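Local coordinates for protein SusD homolog (Bacteroides thetaiotaomicron VPI-5482, PDB 3IHV) that probably binds glycans at the outer membrane surface as a SusD-family lipoprotein, handing them to a partner transporter, at residues A[114-119]-A[172-178]; A[188-192]-A[251-255]; A[300-306]-A[363-368]; A[308-313]-A[324-328]. One frame throughout, in Å; residues are numbered along the deposited sequence.

Contact 1. Residues A[114-119]-A[172-178]; sequences TLYIAE and YACDILP
Two helices of the helical, TPR-like part of the SusD fold, 107-135 and 159-176, pack through A118 and the side chains of Y172, I176 and L177. Their short segments run roughly antiparallel, at 149°, with axes 8.7 Å apart. That spacing suits the small residue in the middle: the methyl A118 CB meets L177 CG at 3.5 Å and I176 CG2 at 3.6 Å, and the backbone oxygen A118 O lies 3.5 Å from A173 CB. In this helical, TPR-like part of the fold the small A118 and A173 let the two backbones come close, and Y172, I176 and L177 pack around them. On one flank Y172, its CG anti to its own backbone N (chi1 -178°), lays its ring alongside the other helix, with A118 CA in plane at its edge and I117 CG2 3.6 Å from CE1. I176 CD1, from the tyrosine's own helix, sits above the centre of one ring face. Past the helix end the chain turns at L177, and P178 CD packs 3.8 Å from L115 CD2, a branched tip that also touches I176 CG2. E119 meets L177 CD2 through CG alone; its carboxylate reaches beyond, to Y28, R186 and R192.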
loop_
_atom_site.group_PDB
_atom_site.type_symbol
_atom_site.label_atom_id
_atom_site.label_comp_id
_atom_site.label_asym_id
_atom_site.label_seq_id
_atom_site.Cartn_x
_atom_site.Cartn_y
_atom_site.Cartn_z
ATOM N N THR A 114 27.373 -5.823 0.570
ATOM C CA THR A 114 26.823 -4.991 1.637
ATOM C C THR A 114 25.510 -4.335 1.194
ATOM O O THR A 114 24.562 -4.229 1.968
ATOM C CB THR A 114 27.820 -3.930 2.175
ATOM O OG1 THR A 114 28.146 -2.961 1.160
ATOM C CG2 THR A 114 29.087 -4.618 2.700
ATOM N N LEU A 115 25.458 -3.905 -0.056
ATOM C CA LEU A 115 24.210 -3.350 -0.579
ATOM C C LEU A 115 23.105 -4.412 -0.543
ATOM O O LEU A 115 21.979 -4.138 -0.124
ATOM C CB LEU A 115 24.396 -2.811 -2.000
ATOM C CG LEU A 115 25.428 -1.721 -2.220
ATOM C CD1 LEU A 115 25.223 -1.071 -3.613
ATOM C CD2 LEU A 115 25.370 -0.672 -1.105
ATOM N N TYR A 116 23.436 -5.627 -0.966
ATOM C CA TYR A 116 22.462 -6.709 -0.981
ATOM C C TYR A 116 21.997 -7.089 0.415
ATOM O O TYR A 116 20.814 -7.416 0.587
ATOM C CB TYR A 116 22.980 -7.954 -1.744
ATOM C CG TYR A 116 23.438 -7.737 -3.163
ATOM C CD1 TYR A 116 23.071 -6.620 -3.898
ATOM C CD2 TYR A 116 24.220 -8.685 -3.784
ATOM C CE1 TYR A 116 23.532 -6.460 -5.187
ATOM C CE2 TYR A 116 24.628 -8.548 -5.069
ATOM C CZ TYR A 116 24.281 -7.438 -5.766
ATOM O OH TYR A 116 24.753 -7.322 -7.059
ATOM N N ILE A 117 22.907 -7.028 1.407
ATOM C CA ILE A 117 22.570 -7.242 2.802
ATOM C C ILE A 117 21.568 -6.189 3.214
ATOM O O ILE A 117 20.554 -6.496 3.853
ATOM C CB ILE A 117 23.833 -7.216 3.720
ATOM C CG1 ILE A 117 24.664 -8.496 3.498
ATOM C CG2 ILE A 117 23.438 -7.057 5.215
ATOM C CD1 ILE A 117 26.136 -8.416 4.007
ATOM N N ALA A 118 21.833 -4.939 2.829
ATOM C CA ALA A 118 20.942 -3.845 3.159
ATOM C C ALA A 118 19.549 -4.041 2.544
ATOM O O ALA A 118 18.531 -3.747 3.183
ATOM C CB ALA A 118 21.578 -2.490 2.675
ATOM N N GLU A 119 19.500 -4.456 1.282
ATOM C CA GLU A 119 18.231 -4.732 0.576
ATOM C C GLU A 119 17.449 -5.836 1.246
ATOM O O GLU A 119 16.244 -5.707 1.446
ATOM C CB GLU A 119 18.459 -5.082 -0.895
ATOM C CG GLU A 119 19.024 -3.935 -1.707
ATOM C CD GLU A 119 19.212 -4.322 -3.150
ATOM O OE1 GLU A 119 18.197 -4.737 -3.766
ATOM O OE2 GLU A 119 20.353 -4.229 -3.679
ATOM N N TYR A 172 20.133 -0.000 9.296
ATOM C CA TYR A 172 21.255 -0.513 8.522
ATOM C C TYR A 172 21.095 -0.168 7.021
ATOM O O TYR A 172 22.038 0.286 6.399
ATOM C CB TYR A 172 21.378 -2.031 8.678
ATOM C CG TYR A 172 22.547 -2.638 7.942
ATOM C CD1 TYR A 172 22.452 -2.980 6.600
ATOM C CD2 TYR A 172 23.742 -2.916 8.606
ATOM C CE1 TYR A 172 23.524 -3.576 5.922
ATOM C CE2 TYR A 172 24.826 -3.502 7.929
ATOM C CZ TYR A 172 24.697 -3.837 6.601
ATOM O OH TYR A 172 25.745 -4.398 5.950
ATOM N N ALA A 173 19.896 -0.344 6.461
ATOM C CA ALA A 173 19.658 -0.048 5.027
ATOM C C ALA A 173 19.837 1.456 4.752
ATOM O O ALA A 173 20.416 1.824 3.734
ATOM C CB ALA A 173 18.277 -0.576 4.573
ATOM N N CYS A 174 19.403 2.309 5.678
ATOM C CA CYS A 174 19.631 3.744 5.553
ATOM C C CYS A 174 21.127 4.062 5.521
ATOM O O CYS A 174 21.558 4.944 4.780
ATOM C CB CYS A 174 19.010 4.533 6.711
ATOM S SG CYS A 174 17.178 4.537 6.696
ATOM N N ASP A 175 21.903 3.371 6.345
ATOM C CA ASP A 175 23.343 3.638 6.446
ATOM C C ASP A 175 24.086 3.151 5.210
ATOM O O ASP A 175 24.994 3.824 4.705
ATOM C CB ASP A 175 23.960 2.916 7.659
ATOM C CG ASP A 175 23.541 3.495 9.007
ATOM O OD1 ASP A 175 23.017 4.612 9.043
ATOM O OD2 ASP A 175 23.757 2.810 10.031
ATOM N N ILE A 176 23.739 1.962 4.738
ATOM C CA ILE A 176 24.521 1.317 3.674
ATOM C C ILE A 176 24.118 1.647 2.224
ATOM O O ILE A 176 24.982 1.836 1.395
ATOM C CB ILE A 176 24.564 -0.219 3.909
ATOM C CG1 ILE A 176 25.671 -0.570 4.912
ATOM C CG2 ILE A 176 24.895 -1.007 2.612
ATOM C CD1 ILE A 176 25.600 0.030 6.269
ATOM N N LEU A 177 22.821 1.775 1.964
ATOM C CA LEU A 177 22.346 1.953 0.587
ATOM C C LEU A 177 22.657 3.327 0.022
ATOM O O LEU A 177 22.579 4.302 0.723
ATOM C CB LEU A 177 20.840 1.685 0.497
ATOM C CG LEU A 177 20.422 0.232 0.756
ATOM C CD1 LEU A 177 18.920 0.184 0.942
ATOM C CD2 LEU A 177 20.858 -0.723 -0.387
ATOM N N PRO A 178 23.029 3.395 -1.256
ATOM C CA PRO A 178 23.150 4.722 -1.857
ATOM C C PRO A 178 21.742 5.202 -2.208
ATOM O O PRO A 178 20.815 4.409 -2.251
ATOM C CB PRO A 178 23.877 4.434 -3.170
ATOM C CG PRO A 178 23.410 3.043 -3.538
ATOM C CD PRO A 178 23.339 2.323 -2.207
#

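Contact 2. Residues A[188-192]-A[251-255]. With EDO (1,2-ethanediol), chain N.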
loop_
_atom_site.group_PDB
_atom_site.type_symbol
_atom_site.label_atom_id
_atom_site.label_comp_id
_atom_site.label_asym_id
_atom_site.label_seq_id
_atom_site.Cartn_x
_atom_site.Cartn_y
_atom_site.Cartn_z
ATOM N N SER A 188 21.618 -1.814 -12.120
ATOM C CA SER A 188 20.258 -1.309 -12.137
ATOM C C SER A 188 19.681 -1.413 -10.742
ATOM O O SER A 188 19.873 -2.431 -10.077
ATOM C CB SER A 188 19.431 -2.200 -13.068
ATOM O OG SER A 188 18.049 -2.008 -12.904
ATOM N N ASN A 189 18.984 -0.386 -10.284
ATOM C CA ASN A 189 18.299 -0.493 -9.009
ATOM C C ASN A 189 16.781 -0.291 -9.158
ATOM O O ASN A 189 16.096 -0.099 -8.162
ATOM C CB ASN A 189 18.926 0.424 -7.928
ATOM C CG ASN A 189 18.892 1.872 -8.309
ATOM O OD1 ASN A 189 17.851 2.381 -8.695
ATOM N ND2 ASN A 189 20.026 2.557 -8.167
ATOM N N ASP A 190 16.280 -0.417 -10.406
ATOM C CA ASP A 190 14.851 -0.282 -10.689
ATOM C C ASP A 190 14.072 -1.241 -9.777
ATOM O O ASP A 190 14.375 -2.428 -9.721
ATOM C CB ASP A 190 14.495 -0.697 -12.134
ATOM C CG ASP A 190 15.208 0.109 -13.201
ATOM O OD1 ASP A 190 16.299 0.633 -12.965
ATOM O OD2 ASP A 190 14.669 0.198 -14.319
ATOM N N TYR A 191 13.121 -0.694 -9.032
ATOM C CA TYR A 191 12.205 -1.446 -8.157
ATOM C C TYR A 191 12.909 -2.189 -7.038
ATOM O O TYR A 191 12.366 -3.150 -6.486
ATOM C CB TYR A 191 11.335 -2.425 -8.964
ATOM C CG TYR A 191 10.607 -1.803 -10.141
ATOM C CD1 TYR A 191 9.491 -1.015 -9.961
ATOM C CD2 TYR A 191 11.039 -2.036 -11.459
ATOM C CE1 TYR A 191 8.811 -0.452 -11.048
ATOM C CE2 TYR A 191 10.379 -1.471 -12.528
ATOM C CZ TYR A 191 9.273 -0.685 -12.318
ATOM O OH TYR A 191 8.613 -0.119 -13.376
ATOM N N ARG A 192 14.142 -1.770 -6.732
ATOM C CA ARG A 192 14.886 -2.307 -5.634
ATOM C C ARG A 192 15.105 -1.200 -4.594
ATOM O O ARG A 192 15.038 0.018 -4.892
ATOM C CB ARG A 192 16.210 -2.879 -6.111
ATOM C CG ARG A 192 15.983 -4.162 -6.886
ATOM C CD ARG A 192 17.120 -4.647 -7.572
ATOM N NE ARG A 192 18.239 -4.910 -6.696
ATOM C CZ ARG A 192 19.418 -5.289 -7.151
ATOM N NH1 ARG A 192 19.595 -5.509 -8.451
ATOM N NH2 ARG A 192 20.431 -5.455 -6.306
ATOM N N ASN A 251 2.670 1.275 -17.135
ATOM C CA ASN A 251 3.524 0.902 -18.248
ATOM C C ASN A 251 4.910 0.411 -17.907
ATOM O O ASN A 251 5.803 0.450 -18.772
ATOM C CB ASN A 251 3.597 2.058 -19.213
ATOM C CG ASN A 251 2.328 2.215 -19.956
ATOM O OD1 ASN A 251 2.024 1.409 -20.850
ATOM N ND2 ASN A 251 1.544 3.201 -19.576
ATOM N N GLY A 252 5.110 -0.022 -16.669
ATOM C CA GLY A 252 6.384 -0.581 -16.260
ATOM C C GLY A 252 7.537 0.386 -16.383
ATOM O O GLY A 252 8.632 -0.017 -16.739
ATOM N N THR A 253 7.254 1.651 -16.145
ATOM C CA THR A 253 8.257 2.718 -16.243
ATOM C C THR A 253 8.733 3.082 -14.857
ATOM O O THR A 253 7.971 3.622 -14.034
ATOM C CB THR A 253 7.702 3.936 -16.904
ATOM O OG1 THR A 253 7.308 3.579 -18.223
ATOM C CG2 THR A 253 8.776 5.053 -17.038
ATOM N N TRP A 254 9.995 2.738 -14.594
ATOM C CA TRP A 254 10.623 3.087 -13.336
ATOM C C TRP A 254 11.205 4.491 -13.417
ATOM O O TRP A 254 11.999 4.773 -14.291
ATOM C CB TRP A 254 11.771 2.125 -13.015
ATOM C CG TRP A 254 12.601 2.531 -11.866
ATOM C CD1 TRP A 254 13.909 2.989 -11.926
ATOM C CD2 TRP A 254 12.245 2.537 -10.471
ATOM N NE1 TRP A 254 14.355 3.291 -10.659
ATOM C CE2 TRP A 254 13.367 3.039 -9.755
ATOM C CE3 TRP A 254 11.105 2.183 -9.756
ATOM C CZ2 TRP A 254 13.372 3.155 -8.369
ATOM C CZ3 TRP A 254 11.116 2.319 -8.374
ATOM C CH2 TRP A 254 12.237 2.797 -7.705
ATOM N N ASP A 255 10.830 5.334 -12.465
ATOM C CA ASP A 255 11.391 6.660 -12.315
ATOM C C ASP A 255 11.649 6.802 -10.799
ATOM O O ASP A 255 10.700 6.836 -10.019
ATOM C CB ASP A 255 10.429 7.763 -12.797
ATOM C CG ASP A 255 11.026 9.171 -12.685
ATOM O OD1 ASP A 255 11.968 9.383 -11.887
ATOM O OD2 ASP A 255 10.499 10.098 -13.382
HETATM C C1 EDO N . 10.764 -3.193 -3.245
HETATM O O1 EDO N . 11.712 -2.308 -3.878
HETATM C C2 EDO N . 9.525 -3.386 -4.135
HETATM O O2 EDO N . 9.815 -3.786 -5.483
HETATM O O HOH W 1 17.083 4.327 -10.433
HETATM O O HOH W 2 6.453 1.521 -12.769
#
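W254 holds CG anti to its backbone N (chi1 171°), which carries the indole across to the type II turn from N189 to R192, while Y191, with CG beside its own N, sends its ring back past it. The turn's backbone lies over one indole face: D190 CA stands 3.5 Å from the centroid of the W254 five-membered ring, only 6° off the normal, a CH-pi contact. Y191 and W254 meet obliquely, their planes 57° apart, with Y191 CD1 3.6 Å from W254 CE3. At the indole edge water 1 accepts a hydrogen bond from W254 NE1 (2.9 Å) and donates to N189 OD1 (2.7 Å); the amide nitrogen of N189 is held by D183. Water 2 joins Y191 OH to T253 O. A 1,2-ethanediol, probably from the crystallisation liquor, donates through O1 to Y191 O at 2.8 Å. Large flat residues thus suit these two loops: broad faces supply dispersion and CH-pi attraction, while their polar edges are linked through water, so the loops adhere without a direct hydrogen bond between them.

Contact 3. Residues A[300-306]-A[363-368]; sequences ANVKVVH and KQNYTP
Strand 302-304 meets the type I turn K363-Y366 and the start of strand 367-368 in the SusD-family region, and one backbone hydrogen bond, V304 N to Y366 O, ties them at 2.9 Å. The donor stands 42° out of the carbonyl plane, and K303 CA also contacts Y366 O. The tight part lies close to the backbone: V302 CG1 packs on P368 CG at 3.8 Å, and V304 CG2 rests against the T367 carbonyl. Branched valines suit this place because they pack broadly beside extended chain. K303 adds a polar grip. Bent at chi2 (-52°), its chain folds along the turn, and NZ donates to N365 O at 2.9 Å and to A300 O, so the buried ammonium is satisfied by two backbone carbonyls. The H306 side is less direct, its polar groups being bridged by ordered waters. Water 4 bridges V304 O and Q364 O, while water 3 joins V304 O, K363 O and H306 ND1. There H306 turns its edge toward the face of Y366 in an offset edge-to-face pair, planes 76° apart, and K363 CB covers one imidazole face. The Y366 hydroxyl is bonded to D353, and K363 NZ to backbone oxygens including K358 O. Water 5 accepts from K363 NZ and lies in the plane of the imidazole, 2.8 Å from H306 NE2.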
loop_
_atom_site.group_PDB
_atom_site.type_symbol
_atom_site.label_atom_id
_atom_site.label_comp_id
_atom_site.label_asym_id
_atom_site.label_seq_id
_atom_site.Cartn_x
_atom_site.Cartn_y
_atom_site.Cartn_z
ATOM N N ALA A 300 -13.250 -4.800 -11.336
ATOM C CA ALA A 300 -13.468 -3.470 -10.735
ATOM C C ALA A 300 -14.382 -3.506 -9.523
ATOM O O ALA A 300 -15.409 -2.845 -9.489
ATOM C CB ALA A 300 -14.014 -2.474 -11.807
ATOM N N ASN A 301 -14.010 -4.331 -8.570
ATOM C CA ASN A 301 -14.771 -4.542 -7.356
ATOM C C ASN A 301 -14.491 -3.546 -6.227
ATOM O O ASN A 301 -15.162 -3.592 -5.163
ATOM C CB ASN A 301 -14.552 -5.989 -6.859
ATOM C CG ASN A 301 -15.128 -6.999 -7.795
ATOM O OD1 ASN A 301 -16.209 -6.792 -8.322
ATOM N ND2 ASN A 301 -14.447 -8.129 -7.953
ATOM N N VAL A 302 -13.515 -2.657 -6.417
ATOM C CA VAL A 302 -13.236 -1.624 -5.427
ATOM C C VAL A 302 -14.103 -0.425 -5.823
ATOM O O VAL A 302 -13.953 0.137 -6.919
ATOM C CB VAL A 302 -11.747 -1.196 -5.405
ATOM C CG1 VAL A 302 -11.593 0.042 -4.472
ATOM C CG2 VAL A 302 -10.857 -2.414 -4.964
ATOM N N LYS A 303 -15.027 -0.071 -4.939
ATOM C CA LYS A 303 -15.951 0.993 -5.197
ATOM C C LYS A 303 -15.647 2.171 -4.282
ATOM O O LYS A 303 -15.168 1.991 -3.169
ATOM C CB LYS A 303 -17.393 0.499 -4.985
ATOM C CG LYS A 303 -17.783 -0.655 -5.858
ATOM C CD LYS A 303 -17.498 -0.360 -7.347
ATOM C CE LYS A 303 -18.183 -1.347 -8.272
ATOM N NZ LYS A 303 -17.806 -1.012 -9.707
ATOM N N VAL A 304 -15.908 3.367 -4.780
ATOM C CA VAL A 304 -15.604 4.588 -4.046
ATOM C C VAL A 304 -16.788 5.037 -3.206
ATOM O O VAL A 304 -17.925 5.124 -3.704
ATOM C CB VAL A 304 -15.198 5.747 -5.001
ATOM C CG1 VAL A 304 -14.894 7.045 -4.196
ATOM C CG2 VAL A 304 -14.027 5.330 -5.895
ATOM N N VAL A 305 -16.532 5.344 -1.932
ATOM C CA VAL A 305 -17.601 5.814 -1.056
ATOM C C VAL A 305 -18.061 7.179 -1.551
ATOM O O VAL A 305 -17.249 8.103 -1.665
ATOM C CB VAL A 305 -17.150 5.805 0.403
ATOM C CG1 VAL A 305 -18.216 6.436 1.338
ATOM C CG2 VAL A 305 -16.806 4.337 0.869
ATOM N N HIS A 306 -19.354 7.344 -1.836
ATOM C CA HIS A 306 -19.763 8.584 -2.510
ATOM C C HIS A 306 -19.591 9.873 -1.699
ATOM O O HIS A 306 -19.335 10.932 -2.268
ATOM C CB HIS A 306 -21.155 8.524 -3.111
ATOM C CG HIS A 306 -21.320 9.505 -4.218
ATOM N ND1 HIS A 306 -20.613 9.393 -5.395
ATOM C CD2 HIS A 306 -22.028 10.655 -4.302
ATOM C CE1 HIS A 306 -20.935 10.405 -6.185
ATOM N NE2 HIS A 306 -21.795 11.183 -5.546
ATOM N N LYS A 363 -24.122 5.721 -8.722
ATOM C CA LYS A 363 -22.948 6.416 -8.239
ATOM C C LYS A 363 -22.115 5.549 -7.276
ATOM O O LYS A 363 -20.880 5.719 -7.162
ATOM C CB LYS A 363 -23.325 7.743 -7.594
ATOM C CG LYS A 363 -23.675 8.751 -8.634
ATOM C CD LYS A 363 -24.236 10.034 -8.061
ATOM C CE LYS A 363 -24.376 11.073 -9.182
ATOM N NZ LYS A 363 -25.024 12.357 -8.780
ATOM N N GLN A 364 -22.775 4.583 -6.629
ATOM C CA GLN A 364 -22.073 3.698 -5.730
ATOM C C GLN A 364 -21.086 2.771 -6.439
ATOM O O GLN A 364 -20.255 2.111 -5.787
ATOM C CB GLN A 364 -23.083 2.878 -4.906
ATOM C CG GLN A 364 -24.026 3.746 -4.069
ATOM C CD GLN A 364 -25.121 2.922 -3.392
ATOM O OE1 GLN A 364 -25.210 2.893 -2.168
ATOM N NE2 GLN A 364 -25.962 2.248 -4.208
ATOM N N ASN A 365 -21.168 2.724 -7.774
ATOM C CA ASN A 365 -20.324 1.861 -8.575
ATOM C C ASN A 365 -19.050 2.536 -9.095
ATOM O O ASN A 365 -18.263 1.860 -9.754
ATOM C CB ASN A 365 -21.114 1.234 -9.716
ATOM C CG ASN A 365 -22.047 0.147 -9.243
ATOM O OD1 ASN A 365 -21.710 -0.604 -8.331
ATOM N ND2 ASN A 365 -23.186 0.004 -9.913
ATOM N N TYR A 366 -18.843 3.828 -8.822
ATOM C CA TYR A 366 -17.594 4.508 -9.180
ATOM C C TYR A 366 -16.432 3.676 -8.645
ATOM O O TYR A 366 -16.546 3.018 -7.591
ATOM C CB TYR A 366 -17.454 5.884 -8.511
ATOM C CG TYR A 366 -18.282 7.057 -8.997
ATOM C CD1 TYR A 366 -19.376 6.906 -9.856
ATOM C CD2 TYR A 366 -18.001 8.334 -8.506
ATOM C CE1 TYR A 366 -20.120 8.005 -10.254
ATOM C CE2 TYR A 366 -18.721 9.408 -8.871
ATOM C CZ TYR A 366 -19.803 9.248 -9.731
ATOM O OH TYR A 366 -20.528 10.336 -10.116
ATOM N N THR A 367 -15.303 3.735 -9.355
ATOM C CA THR A 367 -14.110 2.967 -9.017
ATOM C C THR A 367 -12.899 3.900 -8.946
ATOM O O THR A 367 -12.988 5.085 -9.283
ATOM C CB THR A 367 -13.810 1.909 -10.106
ATOM O OG1 THR A 367 -13.536 2.578 -11.370
ATOM C CG2 THR A 367 -14.995 0.958 -10.276
ATOM N N PRO A 368 -11.762 3.367 -8.505
ATOM C CA PRO A 368 -10.562 4.178 -8.705
ATOM C C PRO A 368 -10.310 4.318 -10.214
ATOM O O PRO A 368 -10.762 3.475 -11.007
ATOM C CB PRO A 368 -9.451 3.311 -8.062
ATOM C CG PRO A 368 -10.173 2.277 -7.210
ATOM C CD PRO A 368 -11.492 2.102 -7.806
HETATM O O HOH W 3 -19.055 6.975 -5.466
HETATM O O HOH W 4 -19.641 2.955 -3.150
HETATM O O HOH W 5 -23.143 13.204 -6.941
#

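Contact 4. Residues A[308-313]-A[324-328]; sequences FVLDWR and SIANY. With EDO (1,2-ethanediol), chain G.
I325 of strand 325-330 packs on W312, V309 and F308 of helix 306-313. Its CB lies 3.9 Å from C2 of a bound 1,2-ethanediol, and the CG2 branch comes nearer the same carbon, at 3.6 Å. CG1, anti to the carbonyl carbon and beside the backbone N (chi1 -58°), passes 4.2 Å from W312 CZ3. With chi2 extended (174°), the tip CD1 reaches three helix side chains: W312 CE3 at 3.6 Å, V309 CG2 at 3.9 Å and, more distantly, F308 CE2. A branched isoleucine suits the place, one branch meeting the diol and the other extending to the helix. Next to it S324 CB and OG touch W312 CH2, the hydroxyl being bonded to R320 O. The diol, probably from the crystallisation liquor, also binds the helix: R313 NE donates to its O1 at 2.9 Å, almost straight at 175°, and R313 NH2 to its O2. D353 OD2 is a shared partner, salt-bridged to R313 NH2 and hydrogen-bonded to N327 ND2. This is helix-on-sheet packing, an apolar strand residue set against a helix of the SusD-family region.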
loop_
_atom_site.group_PDB
_atom_site.type_symbol
_atom_site.label_atom_id
_atom_site.label_comp_id
_atom_site.label_asym_id
_atom_site.label_seq_id
_atom_site.Cartn_x
_atom_site.Cartn_y
_atom_site.Cartn_z
ATOM N N PHE A 308 -17.067 10.633 0.039
ATOM C CA PHE A 308 -15.703 11.062 -0.263
ATOM C C PHE A 308 -15.707 11.897 -1.544
ATOM O O PHE A 308 -15.098 12.991 -1.605
ATOM C CB PHE A 308 -14.787 9.837 -0.371
ATOM C CG PHE A 308 -13.345 10.156 -0.724
ATOM C CD1 PHE A 308 -12.626 11.086 -0.001
ATOM C CD2 PHE A 308 -12.680 9.457 -1.745
ATOM C CE1 PHE A 308 -11.312 11.335 -0.294
ATOM C CE2 PHE A 308 -11.367 9.724 -2.031
ATOM C CZ PHE A 308 -10.698 10.665 -1.314
ATOM N N VAL A 309 -16.383 11.371 -2.572
ATOM C CA VAL A 309 -16.562 12.095 -3.823
ATOM C C VAL A 309 -17.170 13.468 -3.570
ATOM O O VAL A 309 -16.667 14.476 -4.103
ATOM C CB VAL A 309 -17.433 11.341 -4.858
ATOM C CG1 VAL A 309 -17.706 12.242 -6.103
ATOM C CG2 VAL A 309 -16.824 10.001 -5.235
ATOM N N LEU A 310 -18.255 13.523 -2.789
ATOM C CA LEU A 310 -18.900 14.813 -2.531
ATOM C C LEU A 310 -17.940 15.805 -1.850
ATOM O O LEU A 310 -17.898 16.987 -2.248
ATOM C CB LEU A 310 -20.197 14.622 -1.745
ATOM C CG LEU A 310 -21.277 13.807 -2.464
ATOM C CD1 LEU A 310 -22.490 13.575 -1.530
ATOM C CD2 LEU A 310 -21.754 14.423 -3.790
ATOM N N ASP A 311 -17.194 15.352 -0.833
ATOM C CA ASP A 311 -16.237 16.234 -0.143
ATOM C C ASP A 311 -15.221 16.758 -1.131
ATOM O O ASP A 311 -14.979 17.953 -1.212
ATOM C CB ASP A 311 -15.467 15.536 0.964
ATOM C CG ASP A 311 -16.307 15.257 2.166
ATOM O OD1 ASP A 311 -17.402 15.856 2.273
ATOM O OD2 ASP A 311 -15.883 14.398 2.970
ATOM N N TRP A 312 -14.680 15.851 -1.931
ATOM C CA TRP A 312 -13.607 16.222 -2.852
ATOM C C TRP A 312 -14.082 17.142 -3.959
ATOM O O TRP A 312 -13.328 17.991 -4.422
ATOM C CB TRP A 312 -13.003 14.978 -3.501
ATOM C CG TRP A 312 -11.545 15.097 -3.824
ATOM C CD1 TRP A 312 -10.798 16.232 -3.881
ATOM C CD2 TRP A 312 -10.675 14.016 -4.206
ATOM N NE1 TRP A 312 -9.506 15.917 -4.216
ATOM C CE2 TRP A 312 -9.399 14.570 -4.419
ATOM C CE3 TRP A 312 -10.848 12.631 -4.351
ATOM C CZ2 TRP A 312 -8.292 13.790 -4.795
ATOM C CZ3 TRP A 312 -9.761 11.856 -4.698
ATOM C CH2 TRP A 312 -8.496 12.434 -4.932
ATOM N N ARG A 313 -15.332 16.986 -4.405
ATOM C CA ARG A 313 -15.870 17.848 -5.449
ATOM C C ARG A 313 -15.940 19.340 -5.072
ATOM O O ARG A 313 -16.000 20.181 -5.967
ATOM C CB ARG A 313 -17.229 17.366 -5.947
ATOM C CG ARG A 313 -17.117 16.091 -6.748
ATOM C CD ARG A 313 -18.448 15.636 -7.319
ATOM N NE ARG A 313 -18.230 14.587 -8.327
ATOM C CZ ARG A 313 -19.194 14.010 -9.030
ATOM N NH1 ARG A 313 -20.458 14.388 -8.877
ATOM N NH2 ARG A 313 -18.891 13.078 -9.931
ATOM N N SER A 324 -8.052 10.290 -9.885
ATOM C CA SER A 324 -8.162 9.252 -8.879
ATOM C C SER A 324 -9.437 8.414 -8.885
ATOM O O SER A 324 -9.403 7.211 -8.551
ATOM C CB SER A 324 -8.028 9.903 -7.491
ATOM O OG SER A 324 -6.749 10.510 -7.332
ATOM N N ILE A 325 -10.537 9.025 -9.337
ATOM C CA ILE A 325 -11.880 8.425 -9.267
ATOM C C ILE A 325 -12.538 8.410 -10.639
ATOM O O ILE A 325 -12.565 9.443 -11.320
ATOM C CB ILE A 325 -12.789 9.199 -8.296
ATOM C CG1 ILE A 325 -12.183 9.257 -6.891
ATOM C CG2 ILE A 325 -14.201 8.600 -8.220
ATOM C CD1 ILE A 325 -12.955 10.141 -5.869
ATOM N N ALA A 326 -13.030 7.227 -11.032
ATOM C CA ALA A 326 -13.677 7.010 -12.301
ATOM C C ALA A 326 -15.183 6.975 -12.123
ATOM O O ALA A 326 -15.704 6.106 -11.440
ATOM C CB ALA A 326 -13.234 5.679 -12.949
ATOM N N ASN A 327 -15.868 7.909 -12.753
ATOM C CA ASN A 327 -17.334 7.928 -12.751
ATOM C C ASN A 327 -17.861 7.255 -14.013
ATOM O O ASN A 327 -19.037 7.416 -14.362
ATOM C CB ASN A 327 -17.846 9.369 -12.644
ATOM C CG ASN A 327 -17.522 10.220 -13.868
ATOM O OD1 ASN A 327 -16.769 9.817 -14.767
ATOM N ND2 ASN A 327 -18.120 11.413 -13.924
ATOM N N TYR A 328 -17.013 6.431 -14.628
ATOM C CA TYR A 328 -17.290 5.836 -15.930
ATOM C C TYR A 328 -16.818 4.415 -15.950
ATOM O O TYR A 328 -16.047 4.010 -15.094
ATOM C CB TYR A 328 -16.489 6.603 -17.006
ATOM C CG TYR A 328 -14.986 6.622 -16.771
ATOM C CD1 TYR A 328 -14.170 5.575 -17.220
ATOM C CD2 TYR A 328 -14.377 7.661 -16.068
ATOM C CE1 TYR A 328 -12.805 5.573 -17.013
ATOM C CE2 TYR A 328 -13.007 7.663 -15.834
ATOM C CZ TYR A 328 -12.216 6.619 -16.330
ATOM O OH TYR A 328 -10.850 6.592 -16.092
HETATM C C1 EDO G . -14.719 12.465 -9.318
HETATM O O1 EDO G . -15.510 13.538 -8.763
HETATM C C2 EDO G . -15.536 11.406 -10.014
HETATM O O2 EDO G . -16.405 11.995 -10.982
#

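The four contacts follow one another along the chain except that contact 4 falls within the stretch between the two segments of contact 3. Contacts 1 and 2 lie 18 Å apart (centres) and are joined by the salt bridge from E119 to R192, which links the helix pair to the loop after it. Contacts 3 and 4 are neighbours, 9 Å between centres: strand 302-304 leads into helix 306-313, and strands 367-368 and 325-330 are adjacent in one antiparallel sheet. This second cluster lies across the chain's centre from contact 1, about 40 Å away, centre to centre. Contact 2 joins the loop before helix 195-210 to the loop before strand 259-263, so the set spans the helix pair of contact 1 and the short strands of contacts 3 and 4.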